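Local structure of putative NADH-depentdent flavin oxidoreductase (Cupriavidus metallidurans, 5OCS) at residues A96-A102 with I172-H178; A167-E173 with F222-P227. The protein probably uses NADPH to reduce activated carbon-carbon double bonds with the help of FMN, as an ene-reductase of the Old Yellow Enzyme family. All coordinates share one frame; numbering follows the deposited sequence.

Contact 1 (96-102 with 172-178) is a pairing of neighbouring strands in the wall of a TIM barrel, and contact 2 (167-173 with 222-227) joins the turns that lead into strands 175-179 and 228-233. Their centres lie 9 Å apart, and Ile172 and Glu173 belong to both. Ile175 N and Pro227 O, 3.1 Å apart, probably form a hydrogen bond that carries the sheet on to the next strand, while Ile175 CD1 packs on Phe222 CD1. Contact 1 includes Gln100, one of the FMN-binding residues; contact 2 stands back from that site, the side chains of Ile172 and Gln100 being about 9 Å apart.

Contact 1 (A96-A102 with I172-H178); sequences AVTIQLA and IEGIEVH
The carboxamide of Gln100 lies over one face of the His178 imidazole, offset toward the ring's rim, with the two planes 25° apart; Ala102 CB sits near the ring plane, at the edge. In this stack Gln100 CD is 3.3 Å from His178 CD2. From the same amide, Gln100 NE2 gives a hydrogen bond to Glu176 OE2 at 2.9 Å, reaching that oxygen on its anti side, with amide and carboxylate turned 50° against each other. Glu176 OE2 also forms a salt bridge with Arg231, and OE1 is hydrogen-bonded to His263 and Trp229, so four partners hold the carboxylate. Gln100 and Arg231 both bind FMN, so Glu176 braces two residues of the flavin site.

The strands are adjacent and parallel in an eight-stranded TIM barrel. Ile99 N bonds to Gly174 O at 3.1 Å, Glu176 N to Ile99 O at 2.8 Å, and the ladder goes on through Leu101 N to Glu176 O and His178 N to Leu101 O. Gln100 and Glu176 face the barrel interior; Ile99, Leu101 and Ile175 face the helices 76-92 and 150-169, with Leu101 CD1 against Ile175 CG2 at 3.8 Å.

At the N-terminal end, Glu173 pairs with Val97 through both backbone and side chain: its N bonds to Val97 O, and its OE1 receives Val97 N at 2.8 Å, almost straight (176°) but from above the carboxylate plane. Arg90 forms a salt bridge with that same OE1.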
loop_
_atom_site.group_PDB
_atom_site.type_symbol
_atom_site.label_atom_id
_atom_site.label_comp_id
_atom_site.label_asym_id
_atom_site.label_seq_id
_atom_site.Cartn_x
_atom_site.Cartn_y
_atom_site.Cartn_z
ATOM N N ALA D 96 -3.345 -1.907 -15.942
ATOM C CA ALA D 96 -2.421 -1.738 -17.058
ATOM C C ALA D 96 -1.178 -1.051 -16.548
ATOM O O ALA D 96 -1.286 -0.050 -15.862
ATOM C CB ALA D 96 -3.064 -0.850 -18.139
ATOM N N VAL D 97 -0.040 -1.642 -16.837
ATOM C CA VAL D 97 1.245 -1.164 -16.343
ATOM C C VAL D 97 2.027 -0.619 -17.511
ATOM O O VAL D 97 2.320 -1.344 -18.432
ATOM C CB VAL D 97 2.000 -2.252 -15.579
ATOM C CG1 VAL D 97 3.308 -1.714 -15.075
ATOM C CG2 VAL D 97 1.155 -2.716 -14.406
ATOM N N THR D 98 2.414 0.657 -17.419
ATOM C CA THR D 98 3.190 1.349 -18.445
ATOM C C THR D 98 4.370 2.032 -17.768
ATOM O O THR D 98 4.451 2.087 -16.529
ATOM C CB THR D 98 2.321 2.384 -19.189
ATOM O OG1 THR D 98 1.830 3.393 -18.283
ATOM C CG2 THR D 98 1.107 1.633 -19.832
ATOM N N ILE D 99 5.266 2.610 -18.551
ATOM C CA ILE D 99 6.480 3.175 -17.987
ATOM C C ILE D 99 6.860 4.467 -18.703
ATOM O O ILE D 99 6.707 4.586 -19.911
ATOM C CB ILE D 99 7.652 2.168 -18.028
ATOM C CG1 ILE D 99 8.820 2.631 -17.153
ATOM C CG2 ILE D 99 8.091 1.818 -19.482
ATOM C CD1 ILE D 99 9.754 1.496 -16.813
ATOM N N GLN D 100 7.347 5.430 -17.943
ATOM C CA GLN D 100 7.871 6.702 -18.491
ATOM C C GLN D 100 9.366 6.572 -18.700
ATOM O O GLN D 100 10.123 6.339 -17.745
ATOM C CB GLN D 100 7.550 7.852 -17.541
ATOM C CG GLN D 100 7.923 9.199 -18.098
ATOM C CD GLN D 100 7.789 10.272 -17.072
ATOM O OE1 GLN D 100 8.563 10.323 -16.108
ATOM N NE2 GLN D 100 6.846 11.177 -17.290
ATOM N N LEU D 101 9.809 6.601 -19.960
ATOM C CA LEU D 101 11.225 6.565 -20.245
ATOM C C LEU D 101 11.723 8.010 -20.318
ATOM O O LEU D 101 11.069 8.878 -20.926
ATOM C CB LEU D 101 11.467 5.831 -21.548
ATOM C CG LEU D 101 11.213 4.338 -21.584
ATOM C CD1 LEU D 101 11.616 3.819 -22.963
ATOM C CD2 LEU D 101 11.949 3.572 -20.476
ATOM N N ALA D 102 12.894 8.240 -19.745
ATOM C CA ALA D 102 13.345 9.584 -19.422
ATOM C C ALA D 102 14.841 9.768 -19.593
ATOM O O ALA D 102 15.621 8.846 -19.534
ATOM C CB ALA D 102 12.953 9.908 -17.995
ATOM N N ILE D 172 5.897 -4.830 -20.024
ATOM C CA ILE D 172 5.277 -3.505 -19.811
ATOM C C ILE D 172 4.395 -3.210 -21.042
ATOM O O ILE D 172 4.767 -3.535 -22.184
ATOM C CB ILE D 172 6.357 -2.463 -19.557
ATOM C CG1 ILE D 172 7.074 -2.805 -18.265
ATOM C CG2 ILE D 172 5.772 -1.084 -19.493
ATOM C CD1 ILE D 172 8.247 -1.950 -17.891
ATOM N N GLU D 173 3.253 -2.581 -20.806
ATOM C CA GLU D 173 2.173 -2.525 -21.791
ATOM C C GLU D 173 2.125 -1.238 -22.594
ATOM O O GLU D 173 1.309 -1.107 -23.518
ATOM C CB GLU D 173 0.868 -2.745 -21.082
ATOM C CG GLU D 173 0.731 -4.185 -20.594
ATOM C CD GLU D 173 -0.327 -4.353 -19.526
ATOM O OE1 GLU D 173 -0.060 -4.003 -18.366
ATOM O OE2 GLU D 173 -1.467 -4.763 -19.884
ATOM N N GLY D 174 2.995 -0.290 -22.267
ATOM C CA GLY D 174 3.009 0.977 -22.941
ATOM C C GLY D 174 4.176 1.832 -22.498
ATOM O O GLY D 174 4.763 1.606 -21.431
ATOM N N ILE D 175 4.513 2.821 -23.323
ATOM C CA ILE D 175 5.633 3.719 -22.990
ATOM C C ILE D 175 5.206 5.182 -23.126
ATOM O O ILE D 175 4.623 5.608 -24.137
ATOM C CB ILE D 175 6.861 3.505 -23.890
ATOM C CG1 ILE D 175 7.532 2.143 -23.592
ATOM C CG2 ILE D 175 7.919 4.608 -23.667
ATOM C CD1 ILE D 175 8.629 1.777 -24.550
ATOM N N GLU D 176 5.484 5.946 -22.088
ATOM C CA GLU D 176 5.380 7.403 -22.139
ATOM C C GLU D 176 6.766 7.981 -22.305
ATOM O O GLU D 176 7.652 7.779 -21.456
ATOM C CB GLU D 176 4.733 7.929 -20.858
ATOM C CG GLU D 176 4.728 9.456 -20.775
ATOM C CD GLU D 176 3.833 9.989 -19.679
ATOM O OE1 GLU D 176 2.609 9.734 -19.720
ATOM O OE2 GLU D 176 4.379 10.685 -18.786
ATOM N N VAL D 177 6.994 8.678 -23.416
ATOM C CA VAL D 177 8.320 9.256 -23.646
ATOM C C VAL D 177 8.230 10.631 -22.995
ATOM O O VAL D 177 7.311 11.422 -23.251
ATOM C CB VAL D 177 8.622 9.410 -25.162
ATOM C CG1 VAL D 177 9.905 10.172 -25.374
ATOM C CG2 VAL D 177 8.695 8.036 -25.818
ATOM N N HIS D 178 9.190 10.915 -22.146
ATOM C CA HIS D 178 9.155 12.118 -21.331
ATOM C C HIS D 178 9.702 13.312 -22.109
ATOM O O HIS D 178 10.898 13.446 -22.245
ATOM C CB HIS D 178 9.947 11.906 -20.046
ATOM C CG HIS D 178 9.604 12.865 -18.942
ATOM N ND1 HIS D 178 8.891 14.030 -19.141
ATOM C CD2 HIS D 178 9.876 12.821 -17.615
ATOM C CE1 HIS D 178 8.745 14.661 -17.990
ATOM N NE2 HIS D 178 9.325 13.942 -17.047
#

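Contact 2 (A167-E173 with F222-P227); sequences AARLGIE and FPAERP
Arg226 and Phe222 both reach into the turn that ends helix 150-169, the one with its guanidinium edge and the other with the edge of its ring. Extended from CG to NE, the arginine brings NH1 to two backbone carbonyls, Ala168 O at 3.1 Å and Ile172 O at 2.9 Å, and this one nitrogen thereby ties the two sides of the turn together. The bond to Ala168 O falls on a lone pair in the carbonyl plane; the bond to Ile172 O comes in 31° off the plane of that residue's own carbonyl. Ala168 O also accepts from Gly171 N within the Schellman motif that closes the helix, where Gly171 has positive phi.

With chi1 at -156°, Phe222 CG stands opposite the backbone N, which carries the ring across to the helix end; there its edge meets Ala168 N, with CE1 3.7 Å from Ala168 CB. Pro223 CD presses closer on that methyl, at 3.5 Å, and Pro223 CG lies over one face of the Arg226 guanidinium. Further along, Pro227 CD comes within 3.2 Å of Glu173 O.

Residues 223-226 form a type I turn between helix 204-221, whose Arg219 bonds to Phe222 O and Arg226 O, and strand 228-233; the facing segment links helix 150-169 to strand 175-179.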
loop_
_atom_site.group_PDB
_atom_site.type_symbol
_atom_site.label_atom_id
_atom_site.label_comp_id
_atom_site.label_asym_id
_atom_site.label_seq_id
_atom_site.Cartn_x
_atom_site.Cartn_y
_atom_site.Cartn_z
ATOM N N ALA D 167 11.749 -2.876 -21.733
ATOM C CA ALA D 167 10.390 -2.706 -21.217
ATOM C C ALA D 167 9.437 -3.703 -21.894
ATOM O O ALA D 167 8.608 -4.321 -21.216
ATOM C CB ALA D 167 9.920 -1.269 -21.375
ATOM N N ALA D 168 9.558 -3.871 -23.197
ATOM C CA ALA D 168 8.712 -4.827 -23.927
ATOM C C ALA D 168 8.935 -6.255 -23.391
ATOM O O ALA D 168 7.977 -7.000 -23.168
ATOM C CB ALA D 168 8.981 -4.751 -25.428
ATOM N N ARG D 169 10.195 -6.616 -23.186
ATOM C CA ARG D 169 10.559 -7.962 -22.679
ATOM C C ARG D 169 10.050 -8.221 -21.250
ATOM O O ARG D 169 9.704 -9.336 -20.898
ATOM C CB ARG D 169 12.069 -8.106 -22.684
ATOM C CG ARG D 169 12.572 -9.499 -22.380
ATOM C CD ARG D 169 13.946 -9.734 -22.967
ATOM N NE ARG D 169 14.914 -8.766 -22.483
ATOM C CZ ARG D 169 16.069 -8.460 -23.072
ATOM N NH1 ARG D 169 16.458 -9.068 -24.179
ATOM N NH2 ARG D 169 16.868 -7.570 -22.527
ATOM N N LEU D 170 9.929 -7.156 -20.473
ATOM C CA LEU D 170 9.324 -7.221 -19.145
ATOM C C LEU D 170 7.817 -7.335 -19.173
ATOM O O LEU D 170 7.195 -7.515 -18.123
ATOM C CB LEU D 170 9.743 -5.968 -18.334
ATOM C CG LEU D 170 11.197 -5.900 -17.868
ATOM C CD1 LEU D 170 11.528 -4.614 -17.100
ATOM C CD2 LEU D 170 11.522 -7.064 -16.974
ATOM N N GLY D 171 7.205 -7.207 -20.346
ATOM C CA GLY D 171 5.771 -7.261 -20.437
ATOM C C GLY D 171 5.134 -5.931 -20.051
ATOM O O GLY D 171 3.921 -5.871 -19.867
ATOM N N ILE D 172 5.897 -4.830 -20.024
ATOM C CA ILE D 172 5.277 -3.505 -19.811
ATOM C C ILE D 172 4.395 -3.210 -21.042
ATOM O O ILE D 172 4.767 -3.535 -22.184
ATOM C CB ILE D 172 6.357 -2.463 -19.557
ATOM C CG1 ILE D 172 7.074 -2.805 -18.265
ATOM C CG2 ILE D 172 5.772 -1.084 -19.493
ATOM C CD1 ILE D 172 8.247 -1.950 -17.891
ATOM N N GLU D 173 3.253 -2.581 -20.806
ATOM C CA GLU D 173 2.173 -2.525 -21.791
ATOM C C GLU D 173 2.125 -1.238 -22.594
ATOM O O GLU D 173 1.309 -1.107 -23.518
ATOM C CB GLU D 173 0.868 -2.745 -21.082
ATOM C CG GLU D 173 0.731 -4.185 -20.594
ATOM C CD GLU D 173 -0.327 -4.353 -19.526
ATOM O OE1 GLU D 173 -0.060 -4.003 -18.366
ATOM O OE2 GLU D 173 -1.467 -4.763 -19.884
ATOM N N PHE D 222 9.196 -0.688 -30.084
ATOM C CA PHE D 222 8.228 -1.268 -29.133
ATOM C C PHE D 222 7.142 -1.999 -29.926
ATOM O O PHE D 222 6.743 -1.530 -31.004
ATOM C CB PHE D 222 7.588 -0.160 -28.285
ATOM C CG PHE D 222 7.033 -0.606 -26.942
ATOM C CD1 PHE D 222 7.866 -1.143 -25.966
ATOM C CD2 PHE D 222 5.689 -0.367 -26.615
ATOM C CE1 PHE D 222 7.371 -1.516 -24.722
ATOM C CE2 PHE D 222 5.179 -0.728 -25.395
ATOM C CZ PHE D 222 6.027 -1.307 -24.448
ATOM N N PRO D 223 6.670 -3.155 -29.417
ATOM C CA PRO D 223 5.702 -3.931 -30.195
ATOM C C PRO D 223 4.537 -3.100 -30.693
ATOM O O PRO D 223 3.898 -2.403 -29.932
ATOM C CB PRO D 223 5.244 -5.016 -29.194
ATOM C CG PRO D 223 6.462 -5.248 -28.355
ATOM C CD PRO D 223 7.072 -3.866 -28.181
ATOM N N ALA D 224 4.280 -3.156 -31.999
ATOM C CA ALA D 224 3.337 -2.227 -32.652
ATOM C C ALA D 224 1.946 -2.140 -32.012
ATOM O O ALA D 224 1.324 -1.099 -32.020
ATOM C CB ALA D 224 3.228 -2.563 -34.158
ATOM N N GLU D 225 1.480 -3.251 -31.447
ATOM C CA GLU D 225 0.177 -3.334 -30.822
ATOM C C GLU D 225 0.073 -2.598 -29.470
ATOM O O GLU D 225 -1.016 -2.297 -29.018
ATOM C CB GLU D 225 -0.245 -4.821 -30.655
ATOM C CG GLU D 225 0.627 -5.662 -29.703
ATOM C CD GLU D 225 1.817 -6.331 -30.368
ATOM O OE1 GLU D 225 2.277 -5.839 -31.412
ATOM O OE2 GLU D 225 2.324 -7.351 -29.827
ATOM N N ARG D 226 1.206 -2.322 -28.832
ATOM C CA ARG D 226 1.190 -1.665 -27.544
ATOM C C ARG D 226 1.384 -0.166 -27.758
ATOM O O ARG D 226 2.142 0.214 -28.628
ATOM C CB ARG D 226 2.306 -2.201 -26.659
ATOM C CG ARG D 226 2.338 -3.730 -26.573
ATOM C CD ARG D 226 3.406 -4.196 -25.600
ATOM N NE ARG D 226 3.707 -5.638 -25.751
ATOM C CZ ARG D 226 4.591 -6.311 -25.031
ATOM N NH1 ARG D 226 5.291 -5.734 -24.070
ATOM N NH2 ARG D 226 4.812 -7.595 -25.294
ATOM N N PRO D 227 0.719 0.656 -26.960
ATOM C CA PRO D 227 0.731 2.118 -27.168
ATOM C C PRO D 227 2.040 2.776 -26.740
ATOM O O PRO D 227 2.661 2.367 -25.777
ATOM C CB PRO D 227 -0.428 2.615 -26.271
ATOM C CG PRO D 227 -0.493 1.588 -25.167
ATOM C CD PRO D 227 -0.233 0.280 -25.903
#